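Local coordinates for NADH kinase POS5, mitochondrial (Saccharomyces cerevisiae, PDB 3AFO), which phosphorylates NADH, with a twofold preference over NAD(+), using ATP, making it a key mitochondrial source of the cellular reductant NADPH, at residues L181-K186 / D315-I320; D216-G221 / H281-I286; L41-I46 / E72-V77. One frame throughout, in Å; residues are numbered along the deposited sequence. Where two conformers were deposited one is given.

Contact 1 (L181-K186 / D315-I320); sequences LECHLK and DEIYVI
Tyr-318 packs CB to CB against His-184 at 3.8 Å in the middle of this antiparallel strand pair, and the edge of its phenol ring meets the carbonyl O of His-184 and the CB of Lys-186. The tyrosine CG stands anti to its carbonyl carbon (chi1 -65°), which sends the ring along the sheet toward Glu-316. His-184 ND1 is buried here and has no partner in the model. On the far side of the sheet the contacts are apolar: Ile-317 CG2 sits 3.8 Å from Leu-185 CD1 and 3.9 Å from Cys-183 SG, and Leu-181 CD1 reaches Val-319 CG1 at 4.2 Å.

Further along the tyrosine's face, the carboxylate of Glu-316 is held mainly through OE2, in a salt bridge to Arg-283 outside the pair; a weak hydrogen bond from Tyr-318 OH to OE1 is a lesser restraint. The salt bridge to Arg-283 should favour its charged form. Lys-186 runs beside Glu-316 in the same direction, but in one of its two conformers, and its salt bridge to OE1 is long and doubtful.

Behind the side chains, six backbone bonds fix the register. Glu-182, His-184 and Lys-186 form the hydrogen-bonded pairs with Ile-320, Tyr-318 and Glu-316; the straight bond from His-184 N to Tyr-318 O is 2.7 Å long. Strand 194-198 pairs with the other edge of 181-186, strand 282-286 flanks 315-320, and Ile-202 and Leu-204 of strand 201-205, from the six-stranded sheet, cover the apolar face, as expected of a beta sandwich.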
loop_
_atom_site.group_PDB
_atom_site.type_symbol
_atom_site.label_atom_id
_atom_site.label_comp_id
_atom_site.label_asym_id
_atom_site.label_seq_id
_atom_site.Cartn_x
_atom_site.Cartn_y
_atom_site.Cartn_z
ATOM N N LEU A 181 -16.704 20.572 1.402
ATOM C CA LEU A 181 -15.493 21.325 1.717
ATOM C C LEU A 181 -15.515 22.704 1.044
ATOM O O LEU A 181 -16.190 22.912 0.026
ATOM C CB LEU A 181 -14.239 20.568 1.274
ATOM C CG LEU A 181 -13.864 19.242 1.944
ATOM C CD1 LEU A 181 -12.598 18.674 1.310
ATOM C CD2 LEU A 181 -13.675 19.403 3.438
ATOM N N GLU A 182 -14.775 23.634 1.631
ATOM C CA GLU A 182 -14.546 24.943 1.038
ATOM C C GLU A 182 -13.074 25.090 0.737
ATOM O O GLU A 182 -12.232 24.824 1.598
ATOM C CB GLU A 182 -14.969 26.052 1.996
ATOM C CG GLU A 182 -16.451 26.221 2.151
ATOM C CD GLU A 182 -16.799 27.461 2.971
ATOM O OE1 GLU A 182 -15.897 28.280 3.262
ATOM O OE2 GLU A 182 -17.976 27.605 3.333
ATOM N N CYS A 183 -12.764 25.483 -0.491
ATOM C CA CYS A 183 -11.404 25.835 -0.873
ATOM C C CYS A 183 -11.307 27.356 -1.003
ATOM O O CYS A 183 -12.060 27.968 -1.766
ATOM C CB CYS A 183 -11.029 25.165 -2.196
ATOM S SG CYS A 183 -9.410 25.608 -2.835
ATOM N N HIS A 184 -10.391 27.956 -0.249
ATOM C CA HIS A 184 -10.111 29.390 -0.341
ATOM C C HIS A 184 -8.754 29.571 -1.009
ATOM O O HIS A 184 -7.723 29.217 -0.430
ATOM C CB HIS A 184 -10.091 30.021 1.055
ATOM C CG HIS A 184 -11.423 30.032 1.738
ATOM N ND1 HIS A 184 -12.144 28.884 1.992
ATOM C CD2 HIS A 184 -12.159 31.052 2.233
ATOM C CE1 HIS A 184 -13.273 29.200 2.600
ATOM N NE2 HIS A 184 -13.302 30.508 2.764
ATOM N N LEU A 185 -8.745 30.082 -2.235
ATOM C CA LEU A 185 -7.486 30.352 -2.928
ATOM C C LEU A 185 -7.017 31.781 -2.682
ATOM O O LEU A 185 -7.739 32.737 -2.972
ATOM C CB LEU A 185 -7.606 30.065 -4.428
ATOM C CG LEU A 185 -6.431 30.485 -5.327
ATOM C CD1 LEU A 185 -5.173 29.671 -5.042
ATOM C CD2 LEU A 185 -6.795 30.369 -6.800
ATOM N N LYS A 186 -5.809 31.908 -2.136
ATOM C CA LYS A 186 -5.171 33.198 -1.900
ATOM C C LYS A 186 -3.927 33.295 -2.767
ATOM O O LYS A 186 -2.905 32.668 -2.466
ATOM C CB LYS A 186 -4.782 33.337 -0.429
ATOM C CG LYS A 186 -4.070 34.641 -0.071
ATOM C CD LYS A 186 -3.341 34.493 1.260
ATOM C CE LYS A 186 -2.623 35.766 1.676
ATOM N NZ LYS A 186 -1.343 35.446 2.387
ATOM N N ASP A 315 1.443 30.981 -4.027
ATOM C CA ASP A 315 -0.004 30.860 -3.874
ATOM C C ASP A 315 -0.291 29.911 -2.697
ATOM O O ASP A 315 0.534 29.053 -2.378
ATOM C CB ASP A 315 -0.650 30.296 -5.153
ATOM C CG ASP A 315 -0.597 31.267 -6.352
ATOM O OD1 ASP A 315 -0.158 32.427 -6.206
ATOM O OD2 ASP A 315 -0.987 30.848 -7.462
ATOM N N GLU A 316 -1.437 30.082 -2.046
ATOM C CA GLU A 316 -1.885 29.147 -1.006
ATOM C C GLU A 316 -3.342 28.821 -1.192
ATOM O O GLU A 316 -4.128 29.678 -1.638
ATOM C CB GLU A 316 -1.772 29.743 0.395
ATOM C CG GLU A 316 -0.441 30.302 0.807
ATOM C CD GLU A 316 -0.571 31.087 2.099
ATOM O OE1 GLU A 316 -1.649 31.672 2.328
ATOM O OE2 GLU A 316 0.390 31.127 2.888
ATOM N N ILE A 317 -3.714 27.597 -0.822
ATOM C CA ILE A 317 -5.116 27.267 -0.613
ATOM C C ILE A 317 -5.384 26.994 0.862
ATOM O O ILE A 317 -4.538 26.433 1.553
ATOM C CB ILE A 317 -5.617 26.078 -1.504
ATOM C CG1 ILE A 317 -4.774 24.805 -1.294
ATOM C CG2 ILE A 317 -5.623 26.485 -2.990
ATOM C CD1 ILE A 317 -5.400 23.534 -1.925
ATOM N N TYR A 318 -6.559 27.425 1.324
ATOM C CA TYR A 318 -7.069 27.123 2.655
ATOM C C TYR A 318 -8.270 26.212 2.479
ATOM O O TYR A 318 -9.152 26.491 1.662
ATOM C CB TYR A 318 -7.512 28.393 3.384
ATOM C CG TYR A 318 -6.401 29.356 3.700
ATOM C CD1 TYR A 318 -5.928 29.503 5.005
ATOM C CD2 TYR A 318 -5.818 30.130 2.691
ATOM C CE1 TYR A 318 -4.894 30.405 5.297
ATOM C CE2 TYR A 318 -4.796 31.034 2.972
ATOM C CZ TYR A 318 -4.341 31.166 4.271
ATOM O OH TYR A 318 -3.318 32.047 4.522
ATOM N N VAL A 319 -8.297 25.109 3.218
ATOM C CA VAL A 319 -9.373 24.142 3.071
ATOM C C VAL A 319 -10.000 23.855 4.418
ATOM O O VAL A 319 -9.305 23.512 5.383
ATOM C CB VAL A 319 -8.893 22.832 2.386
ATOM C CG1 VAL A 319 -10.015 21.808 2.355
ATOM C CG2 VAL A 319 -8.411 23.109 0.960
ATOM N N ILE A 320 -11.317 24.017 4.477
ATOM C CA ILE A 320 -12.084 23.775 5.685
ATOM C C ILE A 320 -13.390 23.095 5.290
ATOM O O ILE A 320 -13.810 23.148 4.132
ATOM C CB ILE A 320 -12.432 25.108 6.464
ATOM C CG1 ILE A 320 -13.135 26.138 5.555
ATOM C CG2 ILE A 320 -11.197 25.717 7.141
ATOM C CD1 ILE A 320 -13.868 27.284 6.327
#

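Contact 2 (D216-G221 / H281-I286); sequences DIFIDG and HIRIKI
The ring of Phe-218 carries the guanidinium of Arg-283 flat on one face, the planes 23° apart and the centres 3.9 Å from each other. This is a cation-pi stack: Arg-283 NH2 hangs over the middle of the ring, 3.4 Å from Phe-218 CD1, while the backbone O of Arg-283 lies at the ring's edge. Phe-218 also forms a T-shaped (edge-to-face) pair with Phe-223. At the guanidinium's own edge, a water accepts from NH2 and donates to Gly-221 O, and NH1 is held by Glu-316 in a salt bridge. The arginine chain starts extended and bends at chi3 (67°), folding its flat end over the phenylalanine. With a bridge, a water and a ring all engaged, the guanidinium has little freedom to rotate.

A second water lies in the plane of the His-281 ring, 2.8 Å from ND1, and also bonds Gly-221 N and His-281 O. Beside it, Asp-220 OD1 accepts a hydrogen bond from His-281 N, 3.0 Å, and Asp-220 N donates back to His-281 O, tying the Asp-220 turn to His-281. Asp-220 OD2 bridges to Lys-31 of the second subunit.

On the opposite face Ile-217 and Ile-284 lie alongside each other, CG1 to CG1 at 4.0 Å, and Met-261 of strand 258-266 packs on Ile-217. Within the sheet, strand 213-219 is flanked by its hairpin partner 222-228, and 282-286 by strand 316-321.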
loop_
_atom_site.group_PDB
_atom_site.type_symbol
_atom_site.label_atom_id
_atom_site.label_comp_id
_atom_site.label_asym_id
_atom_site.label_seq_id
_atom_site.Cartn_x
_atom_site.Cartn_y
_atom_site.Cartn_z
ATOM N N ASP A 216 3.926 22.757 0.912
ATOM C CA ASP A 216 4.052 22.866 2.359
ATOM C C ASP A 216 2.676 22.864 2.983
ATOM O O ASP A 216 1.836 23.728 2.682
ATOM C CB ASP A 216 4.830 24.132 2.737
ATOM C CG ASP A 216 6.265 24.095 2.230
ATOM O OD1 ASP A 216 6.965 23.098 2.495
ATOM O OD2 ASP A 216 6.683 25.051 1.548
ATOM N N ILE A 217 2.459 21.884 3.856
ATOM C CA ILE A 217 1.148 21.609 4.415
ATOM C C ILE A 217 1.112 21.989 5.890
ATOM O O ILE A 217 1.993 21.591 6.668
ATOM C CB ILE A 217 0.780 20.103 4.254
ATOM C CG1 ILE A 217 0.760 19.716 2.768
ATOM C CG2 ILE A 217 -0.566 19.817 4.912
ATOM C CD1 ILE A 217 0.756 18.218 2.497
ATOM N N PHE A 218 0.095 22.764 6.259
ATOM C CA PHE A 218 -0.076 23.213 7.637
ATOM C C PHE A 218 -1.453 22.792 8.114
ATOM O O PHE A 218 -2.445 22.976 7.401
ATOM C CB PHE A 218 0.075 24.746 7.758
ATOM C CG PHE A 218 1.404 25.285 7.241
ATOM C CD1 PHE A 218 2.411 25.663 8.134
ATOM C CD2 PHE A 218 1.632 25.429 5.879
ATOM C CE1 PHE A 218 3.638 26.158 7.676
ATOM C CE2 PHE A 218 2.865 25.929 5.396
ATOM C CZ PHE A 218 3.865 26.296 6.300
ATOM N N ILE A 219 -1.512 22.224 9.311
ATOM C CA ILE A 219 -2.776 21.856 9.928
ATOM C C ILE A 219 -2.935 22.671 11.209
ATOM O O ILE A 219 -2.028 22.708 12.040
ATOM C CB ILE A 219 -2.859 20.333 10.226
ATOM C CG1 ILE A 219 -2.807 19.539 8.910
ATOM C CG2 ILE A 219 -4.152 20.006 10.974
ATOM C CD1 ILE A 219 -2.473 18.051 9.067
ATOM N N ASP A 220 -4.069 23.359 11.335
ATOM C CA ASP A 220 -4.362 24.172 12.520
ATOM C C ASP A 220 -3.208 25.139 12.840
ATOM O O ASP A 220 -2.853 25.355 13.997
ATOM C CB ASP A 220 -4.701 23.257 13.712
ATOM C CG ASP A 220 -5.856 22.312 13.406
ATOM O OD1 ASP A 220 -6.758 22.719 12.649
ATOM O OD2 ASP A 220 -5.865 21.164 13.909
ATOM N N GLY A 221 -2.615 25.701 11.791
ATOM C CA GLY A 221 -1.515 26.651 11.932
ATOM C C GLY A 221 -0.138 26.064 12.190
ATOM O O GLY A 221 0.833 26.802 12.223
ATOM N N HIS A 281 -8.297 22.916 10.086
ATOM C CA HIS A 281 -7.980 24.067 9.260
ATOM C C HIS A 281 -6.725 23.671 8.491
ATOM O O HIS A 281 -5.679 23.385 9.087
ATOM C CB HIS A 281 -7.716 25.278 10.169
ATOM C CG HIS A 281 -7.290 26.514 9.441
ATOM N ND1 HIS A 281 -5.971 26.777 9.130
ATOM C CD2 HIS A 281 -8.005 27.567 8.972
ATOM C CE1 HIS A 281 -5.894 27.937 8.496
ATOM N NE2 HIS A 281 -7.114 28.438 8.389
ATOM N N ILE A 282 -6.834 23.610 7.174
ATOM C CA ILE A 282 -5.741 23.124 6.346
ATOM C C ILE A 282 -5.276 24.242 5.442
ATOM O O ILE A 282 -6.093 24.884 4.771
ATOM C CB ILE A 282 -6.162 21.904 5.482
ATOM C CG1 ILE A 282 -6.697 20.775 6.384
ATOM C CG2 ILE A 282 -4.967 21.413 4.622
ATOM C CD1 ILE A 282 -7.397 19.622 5.653
ATOM N N ARG A 283 -3.972 24.488 5.451
ATOM C CA ARG A 283 -3.366 25.437 4.536
ATOM C C ARG A 283 -2.254 24.742 3.772
ATOM O O ARG A 283 -1.402 24.068 4.380
ATOM C CB ARG A 283 -2.824 26.666 5.296
ATOM C CG ARG A 283 -2.085 27.681 4.409
ATOM C CD ARG A 283 -1.715 28.938 5.190
ATOM N NE ARG A 283 -0.710 28.695 6.223
ATOM C CZ ARG A 283 0.582 28.981 6.091
ATOM N NH1 ARG A 283 1.040 29.516 4.963
ATOM N NH2 ARG A 283 1.420 28.734 7.087
ATOM N N ILE A 284 -2.277 24.902 2.448
ATOM C CA ILE A 284 -1.226 24.378 1.574
ATOM C C ILE A 284 -0.616 25.498 0.713
ATOM O O ILE A 284 -1.317 26.147 -0.060
ATOM C CB ILE A 284 -1.726 23.191 0.696
ATOM C CG1 ILE A 284 -2.281 22.062 1.584
ATOM C CG2 ILE A 284 -0.593 22.688 -0.229
ATOM C CD1 ILE A 284 -2.826 20.845 0.814
ATOM N N LYS A 285 0.679 25.737 0.900
ATOM C CA LYS A 285 1.404 26.745 0.147
ATOM C C LYS A 285 2.286 26.083 -0.917
ATOM O O LYS A 285 2.980 25.096 -0.636
ATOM C CB LYS A 285 2.261 27.579 1.093
ATOM C CG LYS A 285 2.892 28.821 0.462
ATOM C CD LYS A 285 3.602 29.645 1.548
ATOM C CE LYS A 285 4.173 30.949 0.992
ATOM N NZ LYS A 285 4.975 31.656 2.047
ATOM N N ILE A 286 2.232 26.620 -2.133
ATOM C CA ILE A 286 3.042 26.139 -3.246
ATOM C C ILE A 286 4.479 26.625 -3.059
ATOM O O ILE A 286 4.739 27.835 -3.097
ATOM C CB ILE A 286 2.487 26.641 -4.620
ATOM C CG1 ILE A 286 0.967 26.417 -4.731
ATOM C CG2 ILE A 286 3.255 26.022 -5.784
ATOM C CD1 ILE A 286 0.484 24.947 -4.536
HETATM O O HOH W 1 -3.468 25.481 9.120
HETATM O O HOH W 2 1.146 28.306 9.795
#

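Contact 3 (L41-I46 / E72-V77); sequences LQNVYI and EVNVIV
Ile-76, Gln-42 and Asn-74 give up the most surface here. Ile-76 spreads its branches over the neighbouring strand: CD1 rests 3.9 Å from Asn-43 CB, and CG2 lies at the same distance from Tyr-45 CD1. Its carbonyl O meets the edge of the tyrosine ring, 3.3 Å from CD1, and accepts the N-H of Ile-46.

Gln-42 reaches across the loop ends, where NE2 donates to Glu-72 O at 3.1 Å in a bent bond, the acceptor tilted out of the amide plane. With an alanine here, Glu-72 O would probably lose its side-chain donor and be left more open to water.

In both Asn-43 and Asn-74, CG stands anti to the carbonyl carbon (chi1 -58° and -52°), which lets the amides run side by side, turned 48° apart. Asn-74 ND2 gives a nearly straight bond of 3.1 Å to Asn-43 OD1, which lies in the amide plane of Asn-74. Since Asn-43 ND2 donates to Arg-114 O, the Asn-43 amide is fixed from both ends. A water donates to both Leu-41 O and Glu-72 OE2, bridging the two loop ends.

On the other face Val-44 CG2 touches Val-73 CG1 at 4.0 Å, and Ile-46 packs on Val-75 beneath helix 53-69. Two parallel strands joined through that helix form a beta-alpha-beta crossover, with 74-76 at the margin of the five-stranded parallel sheet of the N-terminal domain.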
loop_
_atom_site.group_PDB
_atom_site.type_symbol
_atom_site.label_atom_id
_atom_site.label_comp_id
_atom_site.label_asym_id
_atom_site.label_seq_id
_atom_site.Cartn_x
_atom_site.Cartn_y
_atom_site.Cartn_z
ATOM N N LEU A 41 -43.689 20.390 -3.388
ATOM C CA LEU A 41 -42.649 20.392 -4.422
ATOM C C LEU A 41 -43.220 20.890 -5.748
ATOM O O LEU A 41 -44.215 20.351 -6.230
ATOM C CB LEU A 41 -42.085 18.971 -4.597
ATOM C CG LEU A 41 -41.244 18.637 -5.831
ATOM C CD1 LEU A 41 -40.010 19.516 -5.904
ATOM C CD2 LEU A 41 -40.862 17.163 -5.848
ATOM N N GLN A 42 -42.584 21.902 -6.330
ATOM C CA GLN A 42 -43.016 22.450 -7.613
ATOM C C GLN A 42 -41.890 22.651 -8.637
ATOM O O GLN A 42 -42.013 22.193 -9.775
ATOM C CB GLN A 42 -43.760 23.778 -7.417
ATOM C CG GLN A 42 -45.166 23.649 -6.854
ATOM C CD GLN A 42 -45.920 24.967 -6.931
ATOM O OE1 GLN A 42 -45.604 25.926 -6.221
ATOM N NE2 GLN A 42 -46.912 25.024 -7.814
ATOM N N ASN A 43 -40.821 23.347 -8.237
ATOM C CA ASN A 43 -39.751 23.742 -9.153
ATOM C C ASN A 43 -38.648 22.672 -9.249
ATOM O O ASN A 43 -37.814 22.536 -8.342
ATOM C CB ASN A 43 -39.128 25.072 -8.732
ATOM C CG ASN A 43 -40.140 26.223 -8.668
ATOM O OD1 ASN A 43 -41.274 26.127 -9.164
ATOM N ND2 ASN A 43 -39.717 27.326 -8.053
ATOM N N VAL A 44 -38.653 21.925 -10.343
ATOM C CA VAL A 44 -37.705 20.830 -10.527
ATOM C C VAL A 44 -36.668 21.207 -11.578
ATOM O O VAL A 44 -36.991 21.354 -12.756
ATOM C CB VAL A 44 -38.440 19.524 -10.913
ATOM C CG1 VAL A 44 -37.450 18.358 -11.115
ATOM C CG2 VAL A 44 -39.475 19.157 -9.834
ATOM N N TYR A 45 -35.423 21.374 -11.139
ATOM C CA TYR A 45 -34.291 21.625 -12.034
ATOM C C TYR A 45 -33.645 20.312 -12.502
ATOM O O TYR A 45 -33.244 19.476 -11.685
ATOM C CB TYR A 45 -33.263 22.521 -11.345
ATOM C CG TYR A 45 -31.984 22.788 -12.110
ATOM C CD1 TYR A 45 -32.007 23.120 -13.462
ATOM C CD2 TYR A 45 -30.750 22.754 -11.461
ATOM C CE1 TYR A 45 -30.835 23.382 -14.156
ATOM C CE2 TYR A 45 -29.567 23.023 -12.145
ATOM C CZ TYR A 45 -29.619 23.334 -13.492
ATOM O OH TYR A 45 -28.460 23.602 -14.185
ATOM N N ILE A 46 -33.547 20.146 -13.819
ATOM C CA ILE A 46 -33.041 18.902 -14.393
ATOM C C ILE A 46 -31.787 19.163 -15.206
ATOM O O ILE A 46 -31.773 20.035 -16.086
ATOM C CB ILE A 46 -34.094 18.186 -15.287
ATOM C CG1 ILE A 46 -35.449 18.117 -14.585
ATOM C CG2 ILE A 46 -33.619 16.770 -15.658
ATOM C CD1 ILE A 46 -36.593 17.821 -15.518
ATOM N N GLU A 72 -48.844 20.797 -11.178
ATOM C CA GLU A 72 -48.229 21.817 -10.313
ATOM C C GLU A 72 -46.709 21.990 -10.522
ATOM O O GLU A 72 -46.121 22.993 -10.087
ATOM C CB GLU A 72 -48.546 21.525 -8.834
ATOM C CG GLU A 72 -47.702 20.404 -8.179
ATOM C CD GLU A 72 -48.257 18.992 -8.391
ATOM O OE1 GLU A 72 -48.967 18.737 -9.395
ATOM O OE2 GLU A 72 -47.972 18.127 -7.537
ATOM N N VAL A 73 -46.085 21.028 -11.202
ATOM C CA VAL A 73 -44.625 21.009 -11.360
ATOM C C VAL A 73 -44.123 21.932 -12.464
ATOM O O VAL A 73 -44.667 21.961 -13.566
ATOM C CB VAL A 73 -44.084 19.555 -11.538
ATOM C CG1 VAL A 73 -42.687 19.541 -12.180
ATOM C CG2 VAL A 73 -44.062 18.843 -10.198
ATOM N N ASN A 74 -43.073 22.684 -12.147
ATOM C CA ASN A 74 -42.411 23.545 -13.113
ATOM C C ASN A 74 -41.012 23.041 -13.407
ATOM O O ASN A 74 -40.212 22.861 -12.487
ATOM C CB ASN A 74 -42.364 24.983 -12.595
ATOM C CG ASN A 74 -43.741 25.485 -12.169
ATOM O OD1 ASN A 74 -44.694 25.446 -12.951
ATOM N ND2 ASN A 74 -43.856 25.913 -10.916
ATOM N N VAL A 75 -40.726 22.844 -14.697
ATOM C CA VAL A 75 -39.454 22.286 -15.170
ATOM C C VAL A 75 -38.451 23.383 -15.516
ATOM O O VAL A 75 -38.715 24.258 -16.356
ATOM C CB VAL A 75 -39.663 21.365 -16.409
ATOM C CG1 VAL A 75 -38.336 21.066 -17.121
ATOM C CG2 VAL A 75 -40.378 20.078 -16.027
ATOM N N ILE A 76 -37.290 23.318 -14.871
ATOM C CA ILE A 76 -36.192 24.225 -15.141
ATOM C C ILE A 76 -35.030 23.441 -15.765
ATOM O O ILE A 76 -34.665 22.374 -15.268
ATOM C CB ILE A 76 -35.682 24.889 -13.844
ATOM C CG1 ILE A 76 -36.846 25.474 -13.022
ATOM C CG2 ILE A 76 -34.649 25.938 -14.177
ATOM C CD1 ILE A 76 -36.490 25.797 -11.535
ATOM N N VAL A 77 -34.460 23.972 -16.846
ATOM C CA VAL A 77 -33.251 23.402 -17.463
ATOM C C VAL A 77 -32.341 24.556 -17.836
ATOM O O VAL A 77 -32.772 25.708 -17.818
ATOM C CB VAL A 77 -33.546 22.503 -18.721
ATOM C CG1 VAL A 77 -34.427 21.337 -18.364
ATOM C CG2 VAL A 77 -34.177 23.319 -19.864
HETATM O O HOH W 3 -46.263 19.219 -5.142
#

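How the contacts relate
Contacts 1 and 2 hold neighbouring strands of one antiparallel sheet, their centres about 9 Å apart, with contact 2 nested inside the chain loop that contact 1 closes. A probable hydrogen bond from Val-319 N to Ile-282 O joins their backbones, and the polar face of one continues into the other. Both are partly buried, pairing a charged and aromatic face with an apolar face toward the second sheet; contact 2 also reaches another subunit. Contact 3 is the more fully buried, though its loop end is partly exposed; it lies about 34 Å from contact 1 between centres, on the other side of the chain's centre. It is parallel, and amides rather than charges supply its side-chain bonds across the strands.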